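PDB 5A9C: polyhedrin, which forms the crystalline lattice of polyhedra, the occlusion bodies of an insect cypovirus, which probably protect virus particles outside the host. Local coordinates for residues 18-23 / 212-217; 90-95 / 132-137; 178-183 / 189-194. All blocks are in the same frame, centred on the assembly; numbering follows the deposited sequence.

Interaction 1. Residues 18-23 / 212-217; sequences EQQEII and AYISGD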
loop_
_atom_site.group_PDB
_atom_site.type_symbol
_atom_site.label_atom_id
_atom_site.label_comp_id
_atom_site.label_asym_id
_atom_site.label_seq_id
_atom_site.Cartn_x
_atom_site.Cartn_y
_atom_site.Cartn_z
ATOM N N GLU A 18 17.418 12.416 39.938
ATOM C CA GLU A 18 17.851 13.066 38.705
ATOM C C GLU A 18 17.806 12.104 37.525
ATOM O O GLU A 18 17.377 12.468 36.432
ATOM C CB GLU A 18 19.266 13.628 38.854
ATOM C CG GLU A 18 19.399 14.729 39.890
ATOM C CD GLU A 18 20.795 15.326 39.927
ATOM O OE1 GLU A 18 21.560 15.118 38.961
ATOM O OE2 GLU A 18 21.126 16.004 40.922
ATOM N N GLN A 19 18.260 10.876 37.752
ATOM C CA GLN A 19 18.278 9.871 36.700
ATOM C C GLN A 19 16.859 9.513 36.269
ATOM O O GLN A 19 16.583 9.363 35.077
ATOM C CB GLN A 19 19.024 8.620 37.160
ATOM C CG GLN A 19 19.233 7.592 36.061
ATOM C CD GLN A 19 20.067 6.413 36.518
ATOM O OE1 GLN A 19 20.127 6.108 37.708
ATOM N NE2 GLN A 19 20.721 5.749 35.574
ATOM N N GLN A 20 15.962 9.380 37.242
ATOM C CA GLN A 20 14.563 9.102 36.943
ATOM C C GLN A 20 13.944 10.270 36.175
ATOM O O GLN A 20 13.085 10.075 35.319
ATOM C CB GLN A 20 13.776 8.839 38.230
ATOM C CG GLN A 20 12.444 8.142 38.001
ATOM C CD GLN A 20 12.614 6.726 37.489
ATOM O OE1 GLN A 20 13.288 5.905 38.114
ATOM N NE2 GLN A 20 12.007 6.431 36.345
ATOM N N GLU A 21 14.383 11.485 36.497
ATOM C CA GLU A 21 13.936 12.679 35.782
ATOM C C GLU A 21 14.427 12.664 34.337
ATOM O O GLU A 21 13.684 12.995 33.412
ATOM C CB GLU A 21 14.421 13.945 36.487
ATOM C CG GLU A 21 13.656 14.283 37.759
ATOM C CD GLU A 21 14.312 15.397 38.554
ATOM O OE1 GLU A 21 15.443 15.799 38.203
ATOM O OE2 GLU A 21 13.698 15.870 39.530
ATOM N N ILE A 22 15.682 12.280 34.145
ATOM C CA ILE A 22 16.243 12.182 32.802
ATOM C C ILE A 22 15.553 11.088 31.993
ATOM O O ILE A 22 15.337 11.240 30.790
ATOM C CB ILE A 22 17.758 11.928 32.838
ATOM C CG1 ILE A 22 18.479 13.176 33.344
ATOM C CG2 ILE A 22 18.268 11.557 31.456
ATOM C CD1 ILE A 22 18.266 14.396 32.474
ATOM N N ILE A 23 15.210 9.990 32.660
ATOM C CA ILE A 23 14.494 8.895 32.012
ATOM C C ILE A 23 13.110 9.354 31.564
ATOM O O ILE A 23 12.671 9.037 30.456
ATOM C CB ILE A 23 14.375 7.672 32.940
ATOM C CG1 ILE A 23 15.724 6.950 33.036
ATOM C CG2 ILE A 23 13.304 6.711 32.439
ATOM C CD1 ILE A 23 15.790 5.935 34.143
ATOM N N ALA A 212 4.777 11.260 29.494
ATOM C CA ALA A 212 5.239 10.565 30.689
ATOM C C ALA A 212 5.391 11.534 31.858
ATOM O O ALA A 212 5.983 12.604 31.712
ATOM C CB ALA A 212 6.563 9.855 30.415
ATOM N N TYR A 213 4.843 11.152 33.010
ATOM C CA TYR A 213 4.935 11.942 34.235
ATOM C C TYR A 213 5.714 11.153 35.280
ATOM O O TYR A 213 5.465 9.963 35.471
ATOM C CB TYR A 213 3.541 12.243 34.791
ATOM C CG TYR A 213 2.767 13.330 34.073
ATOM C CD1 TYR A 213 3.159 13.792 32.825
ATOM C CD2 TYR A 213 1.630 13.888 34.651
ATOM C CE1 TYR A 213 2.448 14.784 32.174
ATOM C CE2 TYR A 213 0.913 14.879 34.009
ATOM C CZ TYR A 213 1.326 15.322 32.768
ATOM O OH TYR A 213 0.619 16.308 32.122
ATOM N N ILE A 214 6.638 11.813 35.972
ATOM C CA ILE A 214 7.512 11.120 36.919
ATOM C C ILE A 214 6.774 10.559 38.142
ATOM O O ILE A 214 7.212 9.576 38.743
ATOM C CB ILE A 214 8.700 12.013 37.367
ATOM C CG1 ILE A 214 9.749 11.177 38.110
ATOM C CG2 ILE A 214 8.211 13.185 38.209
ATOM C CD1 ILE A 214 11.032 11.930 38.417
ATOM N N SER A 215 5.650 11.170 38.501
ATOM C CA SER A 215 4.857 10.689 39.632
ATOM C C SER A 215 3.426 10.323 39.240
ATOM O O SER A 215 2.564 10.162 40.102
ATOM C CB SER A 215 4.836 11.731 40.752
ATOM O OG SER A 215 6.134 11.927 41.285
ATOM N N GLY A 216 3.178 10.181 37.943
ATOM C CA GLY A 216 1.827 9.968 37.461
ATOM C C GLY A 216 0.996 11.218 37.689
ATOM O O GLY A 216 1.533 12.325 37.713
ATOM N N ASP A 217 -0.311 11.046 37.862
ATOM C CA ASP A 217 -1.204 12.178 38.097
ATOM C C ASP A 217 -1.294 12.495 39.587
ATOM O O ASP A 217 -2.336 12.291 40.211
ATOM C CB ASP A 217 -2.595 11.889 37.532
ATOM C CG ASP A 217 -2.578 11.676 36.029
ATOM O OD1 ASP A 217 -2.504 12.680 35.291
ATOM O OD2 ASP A 217 -2.644 10.509 35.588
#

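Interaction 2. Residues 90-95 / 132-137; sequences IDWTRA and LSRAVY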
loop_
_atom_site.group_PDB
_atom_site.type_symbol
_atom_site.label_atom_id
_atom_site.label_comp_id
_atom_site.label_asym_id
_atom_site.label_seq_id
_atom_site.Cartn_x
_atom_site.Cartn_y
_atom_site.Cartn_z
ATOM N N ILE A 90 4.265 14.806 15.298
ATOM C CA ILE A 90 3.430 15.076 14.139
ATOM C C ILE A 90 3.318 16.570 13.852
ATOM O O ILE A 90 3.221 17.384 14.768
ATOM C CB ILE A 90 2.026 14.466 14.321
ATOM C CG1 ILE A 90 2.134 12.941 14.431
ATOM C CG2 ILE A 90 1.108 14.868 13.172
ATOM C CD1 ILE A 90 0.812 12.237 14.650
ATOM N N ASP A 91 3.351 16.915 12.568
ATOM C CA ASP A 91 3.120 18.281 12.119
ATOM C C ASP A 91 1.639 18.612 12.288
ATOM O O ASP A 91 0.809 18.216 11.470
ATOM C CB ASP A 91 3.545 18.419 10.654
ATOM C CG ASP A 91 3.252 19.794 10.081
ATOM O OD1 ASP A 91 2.927 20.716 10.855
ATOM O OD2 ASP A 91 3.359 19.949 8.845
ATOM N N TRP A 92 1.314 19.329 13.360
ATOM C CA TRP A 92 -0.078 19.602 13.710
ATOM C C TRP A 92 -0.752 20.600 12.773
ATOM O O TRP A 92 -1.972 20.767 12.814
ATOM C CB TRP A 92 -0.190 20.090 15.154
ATOM C CG TRP A 92 0.346 19.118 16.159
ATOM C CD1 TRP A 92 1.316 19.353 17.089
ATOM C CD2 TRP A 92 -0.049 17.751 16.327
ATOM N NE1 TRP A 92 1.545 18.220 17.831
ATOM C CE2 TRP A 92 0.720 17.221 17.383
ATOM C CE3 TRP A 92 -0.982 16.924 15.692
ATOM C CZ2 TRP A 92 0.588 15.902 17.817
ATOM C CZ3 TRP A 92 -1.112 15.616 16.124
ATOM C CH2 TRP A 92 -0.332 15.118 17.176
ATOM N N THR A 93 0.039 21.262 11.937
ATOM C CA THR A 93 -0.514 22.214 10.981
ATOM C C THR A 93 -1.018 21.508 9.724
ATOM O O THR A 93 -1.740 22.097 8.921
ATOM C CB THR A 93 0.509 23.293 10.589
ATOM O OG1 THR A 93 1.573 22.702 9.833
ATOM C CG2 THR A 93 1.077 23.962 11.833
ATOM N N ARG A 94 -0.639 20.244 9.560
ATOM C CA ARG A 94 -1.063 19.471 8.395
ATOM C C ARG A 94 -1.845 18.208 8.753
ATOM O O ARG A 94 -2.429 17.567 7.880
ATOM C CB ARG A 94 0.137 19.123 7.506
ATOM C CG ARG A 94 0.729 20.321 6.777
ATOM C CD ARG A 94 1.872 19.909 5.862
ATOM N NE ARG A 94 2.441 21.050 5.149
ATOM C CZ ARG A 94 3.430 21.804 5.618
ATOM N NH1 ARG A 94 3.960 21.541 6.805
ATOM N NH2 ARG A 94 3.889 22.821 4.901
ATOM N N ALA A 95 -1.858 17.848 10.032
ATOM C CA ALA A 95 -2.620 16.686 10.476
ATOM C C ALA A 95 -4.102 16.906 10.192
ATOM O O ALA A 95 -4.637 17.988 10.452
ATOM C CB ALA A 95 -2.390 16.430 11.959
ATOM N N LEU A 132 2.663 15.460 23.153
ATOM C CA LEU A 132 2.879 14.436 22.136
ATOM C C LEU A 132 1.605 13.989 21.425
ATOM O O LEU A 132 1.672 13.259 20.438
ATOM C CB LEU A 132 3.554 13.210 22.760
ATOM C CG LEU A 132 5.065 13.284 22.998
ATOM C CD1 LEU A 132 5.522 12.150 23.900
ATOM C CD2 LEU A 132 5.819 13.260 21.674
ATOM N N SER A 133 0.447 14.420 21.912
ATOM C CA SER A 133 -0.800 13.800 21.470
ATOM C C SER A 133 -1.951 14.758 21.178
ATOM O O SER A 133 -2.132 15.762 21.867
ATOM C CB SER A 133 -1.261 12.772 22.507
ATOM O OG SER A 133 -0.295 11.755 22.695
ATOM N N ARG A 134 -2.727 14.424 20.148
ATOM C CA ARG A 134 -4.006 15.074 19.880
ATOM C C ARG A 134 -5.069 14.001 19.644
ATOM O O ARG A 134 -4.752 12.884 19.238
ATOM C CB ARG A 134 -3.916 15.980 18.648
ATOM C CG ARG A 134 -2.835 17.041 18.704
ATOM C CD ARG A 134 -3.134 18.090 19.752
ATOM N NE ARG A 134 -2.299 19.273 19.581
ATOM C CZ ARG A 134 -1.088 19.422 20.110
ATOM N NH1 ARG A 134 -0.553 18.456 20.850
ATOM N NH2 ARG A 134 -0.409 20.542 19.895
ATOM N N ALA A 135 -6.330 14.332 19.897
ATOM C CA ALA A 135 -7.413 13.394 19.623
ATOM C C ALA A 135 -8.672 14.132 19.191
ATOM O O ALA A 135 -8.928 15.254 19.626
ATOM C CB ALA A 135 -7.689 12.520 20.839
ATOM N N VAL A 136 -9.457 13.503 18.327
ATOM C CA VAL A 136 -10.679 14.125 17.844
ATOM C C VAL A 136 -11.754 13.071 17.657
ATOM O O VAL A 136 -11.476 11.965 17.191
ATOM C CB VAL A 136 -10.444 14.875 16.507
ATOM C CG1 VAL A 136 -9.959 13.915 15.436
ATOM C CG2 VAL A 136 -11.714 15.584 16.058
ATOM N N TYR A 137 -12.976 13.405 18.055
ATOM C CA TYR A 137 -14.112 12.531 17.806
ATOM C C TYR A 137 -14.827 12.964 16.535
ATOM O O TYR A 137 -15.063 14.153 16.319
ATOM C CB TYR A 137 -15.095 12.542 18.979
ATOM C CG TYR A 137 -16.344 11.738 18.697
ATOM C CD1 TYR A 137 -16.314 10.350 18.714
ATOM C CD2 TYR A 137 -17.547 12.364 18.393
ATOM C CE1 TYR A 137 -17.447 9.607 18.446
ATOM C CE2 TYR A 137 -18.687 11.626 18.123
ATOM C CZ TYR A 137 -18.631 10.249 18.152
ATOM O OH TYR A 137 -19.759 9.506 17.886
HETATM O O HOH W 1 2.695 19.564 20.707
#

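Interaction 3. Residues 178-183 / 189-194; sequences NVIEFN and IDYAKM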
loop_
_atom_site.group_PDB
_atom_site.type_symbol
_atom_site.label_atom_id
_atom_site.label_comp_id
_atom_site.label_asym_id
_atom_site.label_seq_id
_atom_site.Cartn_x
_atom_site.Cartn_y
_atom_site.Cartn_z
ATOM N N ASN A 178 -2.332 -2.676 12.820
ATOM C CA ASN A 178 -2.993 -3.764 13.527
ATOM C C ASN A 178 -4.462 -3.444 13.741
ATOM O O ASN A 178 -4.829 -2.297 14.001
ATOM C CB ASN A 178 -2.315 -4.058 14.864
ATOM C CG ASN A 178 -1.241 -5.116 14.746
ATOM O OD1 ASN A 178 -1.539 -6.301 14.585
ATOM N ND2 ASN A 178 0.015 -4.694 14.827
ATOM N N VAL A 179 -5.306 -4.460 13.618
ATOM C CA VAL A 179 -6.724 -4.294 13.882
ATOM C C VAL A 179 -7.054 -5.037 15.164
ATOM O O VAL A 179 -6.785 -6.232 15.288
ATOM C CB VAL A 179 -7.588 -4.825 12.727
ATOM C CG1 VAL A 179 -9.053 -4.518 12.981
ATOM C CG2 VAL A 179 -7.135 -4.215 11.410
ATOM N N ILE A 180 -7.621 -4.318 16.126
ATOM C CA ILE A 180 -7.889 -4.882 17.438
ATOM C C ILE A 180 -9.356 -4.724 17.809
ATOM O O ILE A 180 -9.923 -3.636 17.692
ATOM C CB ILE A 180 -7.015 -4.214 18.508
ATOM C CG1 ILE A 180 -5.550 -4.244 18.069
ATOM C CG2 ILE A 180 -7.199 -4.897 19.860
ATOM C CD1 ILE A 180 -4.626 -3.517 18.991
ATOM N N GLU A 181 -9.962 -5.821 18.248
ATOM C CA GLU A 181 -11.354 -5.816 18.677
ATOM C C GLU A 181 -11.443 -5.753 20.197
ATOM O O GLU A 181 -10.752 -6.490 20.897
ATOM C CB GLU A 181 -12.076 -7.062 18.157
ATOM C CG GLU A 181 -12.158 -7.141 16.638
ATOM C CD GLU A 181 -12.816 -8.420 16.155
ATOM O OE1 GLU A 181 -12.779 -9.426 16.894
ATOM O OE2 GLU A 181 -13.373 -8.418 15.036
ATOM N N PHE A 182 -12.291 -4.861 20.698
ATOM C CA PHE A 182 -12.506 -4.719 22.132
ATOM C C PHE A 182 -13.960 -5.015 22.477
ATOM O O PHE A 182 -14.871 -4.606 21.756
ATOM C CB PHE A 182 -12.152 -3.303 22.591
ATOM C CG PHE A 182 -10.729 -2.911 22.311
ATOM C CD1 PHE A 182 -10.387 -2.300 21.115
ATOM C CD2 PHE A 182 -9.736 -3.141 23.248
ATOM C CE1 PHE A 182 -9.080 -1.931 20.859
ATOM C CE2 PHE A 182 -8.428 -2.778 22.996
ATOM C CZ PHE A 182 -8.100 -2.169 21.801
ATOM N N ASN A 183 -14.174 -5.719 23.585
ATOM C CA ASN A 183 -15.526 -6.043 24.032
ATOM C C ASN A 183 -16.236 -4.847 24.659
ATOM O O ASN A 183 -17.437 -4.664 24.478
ATOM C CB ASN A 183 -15.502 -7.214 25.020
ATOM C CG ASN A 183 -14.966 -8.491 24.402
ATOM O OD1 ASN A 183 -15.099 -8.715 23.199
ATOM N ND2 ASN A 183 -14.353 -9.335 25.224
ATOM N N ILE A 189 -9.891 1.676 26.986
ATOM C CA ILE A 189 -9.246 2.646 27.864
ATOM C C ILE A 189 -7.918 2.139 28.430
ATOM O O ILE A 189 -6.912 2.851 28.400
ATOM C CB ILE A 189 -10.188 3.066 29.006
ATOM C CG1 ILE A 189 -11.410 3.792 28.434
ATOM C CG2 ILE A 189 -9.455 3.946 30.009
ATOM C CD1 ILE A 189 -12.535 3.992 29.428
ATOM N N ASP A 190 -7.906 0.912 28.939
ATOM C CA ASP A 190 -6.680 0.375 29.521
ATOM C C ASP A 190 -5.649 0.093 28.433
ATOM O O ASP A 190 -4.447 0.213 28.658
ATOM C CB ASP A 190 -6.954 -0.875 30.361
ATOM C CG ASP A 190 -5.858 -1.140 31.380
ATOM O OD1 ASP A 190 -5.741 -0.355 32.344
ATOM O OD2 ASP A 190 -5.103 -2.119 31.211
ATOM N N TYR A 191 -6.128 -0.271 27.251
ATOM C CA TYR A 191 -5.251 -0.445 26.100
ATOM C C TYR A 191 -4.531 0.864 25.788
ATOM O O TYR A 191 -3.316 0.883 25.592
ATOM C CB TYR A 191 -6.054 -0.909 24.883
ATOM C CG TYR A 191 -5.219 -1.098 23.640
ATOM C CD1 TYR A 191 -4.626 -2.322 23.358
ATOM C CD2 TYR A 191 -5.024 -0.053 22.745
ATOM C CE1 TYR A 191 -3.860 -2.499 22.223
ATOM C CE2 TYR A 191 -4.258 -0.222 21.608
ATOM C CZ TYR A 191 -3.680 -1.446 21.352
ATOM O OH TYR A 191 -2.917 -1.620 20.220
ATOM N N ALA A 192 -5.290 1.956 25.750
ATOM C CA ALA A 192 -4.743 3.271 25.434
ATOM C C ALA A 192 -3.748 3.748 26.487
ATOM O O ALA A 192 -2.703 4.304 26.155
ATOM C CB ALA A 192 -5.866 4.290 25.260
ATOM N N LYS A 193 -4.072 3.537 27.760
ATOM C CA LYS A 193 -3.155 3.909 28.835
ATOM C C LYS A 193 -1.826 3.162 28.727
ATOM O O LYS A 193 -0.757 3.756 28.861
ATOM C CB LYS A 193 -3.782 3.648 30.207
ATOM C CG LYS A 193 -4.929 4.582 30.570
ATOM C CD LYS A 193 -5.459 4.260 31.962
ATOM C CE LYS A 193 -6.853 4.831 32.191
ATOM N NZ LYS A 193 -6.854 6.314 32.264
ATOM N N MET A 194 -1.893 1.857 28.489
ATOM C CA MET A 194 -0.679 1.046 28.443
ATOM C C MET A 194 0.108 1.238 27.149
ATOM O O MET A 194 1.313 1.006 27.115
ATOM C CB MET A 194 -1.002 -0.433 28.670
ATOM C CG MET A 194 -1.491 -0.758 30.081
ATOM S SD MET A 194 -0.331 -0.293 31.393
ATOM C CE MET A 194 -0.993 1.294 31.903
#

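Interaction 1. Residues 18-23 / 212-217
Ile214 reaches across to helix 15-29 and lays the end of its side chain against Gln20 and Glu21. Its CD1 methyl comes to 3.6 Å from CG of Glu21, the closest approach between 18-23 and 212-217, and it also lies 3.9 Å from the backbone N of Glu21. Behind it, Ile214 CG1 meets CG of Gln20 at 4.1 Å. The longer branch of the isoleucine is fully stretched, with CG1 anti to the backbone N (chi1 -168°) and CD1 extended beyond it, which carries the methyl up to the helix from a loop that has no regular structure of its own. On the helix the touching groups are the methylene stems of two polar residues. Such residues suit the exposed face of a helix, because the carbons near the backbone offer an apolar patch; the carboxylate of Glu21 forms a salt bridge with Arg17, one helical turn back. The seam is thin, burying 112 Å² in all, and purely van der Waals. Ile214 and Gln20 also touch neighbouring molecules in the crystal, consistent with a protein that packs into polyhedra. The loop follows strand 206-208 and runs beside helix 15-29 for more than one turn: Ile214 also touches Thr24, while Ala212 rests on Thr24 and Ile27 and its N is hydrogen-bonded to Asn28 OD1.

Interaction 2. Residues 90-95 / 132-137
The indole of Trp92 is sandwiched between an arginine and a carbonyl. Over one face lies Arg134, over the opposite face Ile90 O, 3.4 Å above the plane near the rim, and at the edge, in plane, Leu132 O sits 3.9 Å from Trp92 CZ2. Arg134 covers its face twice. Its CG stands 3.3 Å from the centroid of the six-membered ring as a CH-pi contact, and the guanidinium lies over the five-membered ring, CZ being 3.8 Å from that centroid in a cation-pi stack with the planes 21° apart. The bend at chi2 (-68°) turns the arginine chain along the indole instead of away from it, letting methylene and charged group use different rings. The contact brings the loop between strands 81-87 and 96-100 over strand 133-139 of the six-stranded antiparallel sheet. There Arg134 pairs through its backbone with Phe86 of the adjoining strand, and Trp92 also packs on that phenylalanine. Arginine fits this partly exposed place, since it can cover an aromatic face yet keep its N-H groups in the plane for polar partners: Arg134 NH1 donates nearly straight (167°) to Ser133 O at 3.3 Å, though from well above the carbonyl plane. Trp92 is the middle residue of an Asx turn, which probably stiffens the loop and in which Asp91 OD1 accepts from Thr93 N at 3.1 Å. The same oxygen takes the hydroxyl Thr93 OG1 at 2.6 Å, while Asp91 OD2 forms a salt bridge with Arg94 NH1 at 2.7 Å.

Interaction 3. Residues 178-183 / 189-194
Tyr191 OH is hydrogen-bonded to Asp55 OD2 on strand 51-58, and the ring behind that hydroxyl packs chiefly on Phe182. The arrangement is a strand followed by a helix: strand 176-182, outermost in the six-stranded antiparallel sheet of this chain, leads through a very short turn into helix 185-195, which doubles back over the sheet. Asn178, Ile180 and Phe182, at every second position of the strand, all direct their CB atoms toward the helix; Phe182 makes the sound part of the contact, and Ile180 approaches the end of the tyrosine ring. From the helix Tyr191 answers them, with CG anti to the backbone N (chi1 179°), a setting that extends the ring from the helix toward the strand.

The two aromatic rings form a T-shaped pair: the edge of Phe182 points into the face of Tyr191, with centroids 5.1 Å apart and planes at 72°. Phe182 CZ is the atom over that face, set off toward the CG side and 3.6 Å from Tyr191 CG. Ile180 meets the far end of the tyrosine ring, its CD1 lying near CE1 and CZ, but it comes improbably close to the hydroxyl oxygen, and the exact placing of this methyl is doubtful.

Tyrosine suits the site because its ring can pack on apolar strand residues while its hydroxyl, carried past them, finds a carboxylate. Phenylalanine, buried and purely apolar, also touches Asp187 and Val188 at the beginning of the helix. The second subunit borders the contact, with its His103 packed on Tyr191 and its Met102 O accepting from Asn178 ND2. On the helix side of the T-shaped pair, Phe182 CE2 rests 3.6 Å from Tyr191 CB.

Overall arrangement
Interaction 1 joins segments near the two ends of this construct, and along the sequence interactions 2 and 3 are nested within it, one after the other. Interactions 2 and 3 share the six-stranded antiparallel sheet, reaching it through strands 133-139 and 176-182, which are separated by strands 81-87, 38-45 and 51-58; their centres are about 20 Å apart. The centre of interaction 1 lies about 24 and 25 Å from the centres of interactions 2 and 3, at the surface, where helix 15-29 meets the loop 212-217. None of the three touches another. In this construct, which lacks the base domain, the sheet is dressed by a loop and a helix, while interactions 1 and 3 also border the second subunit.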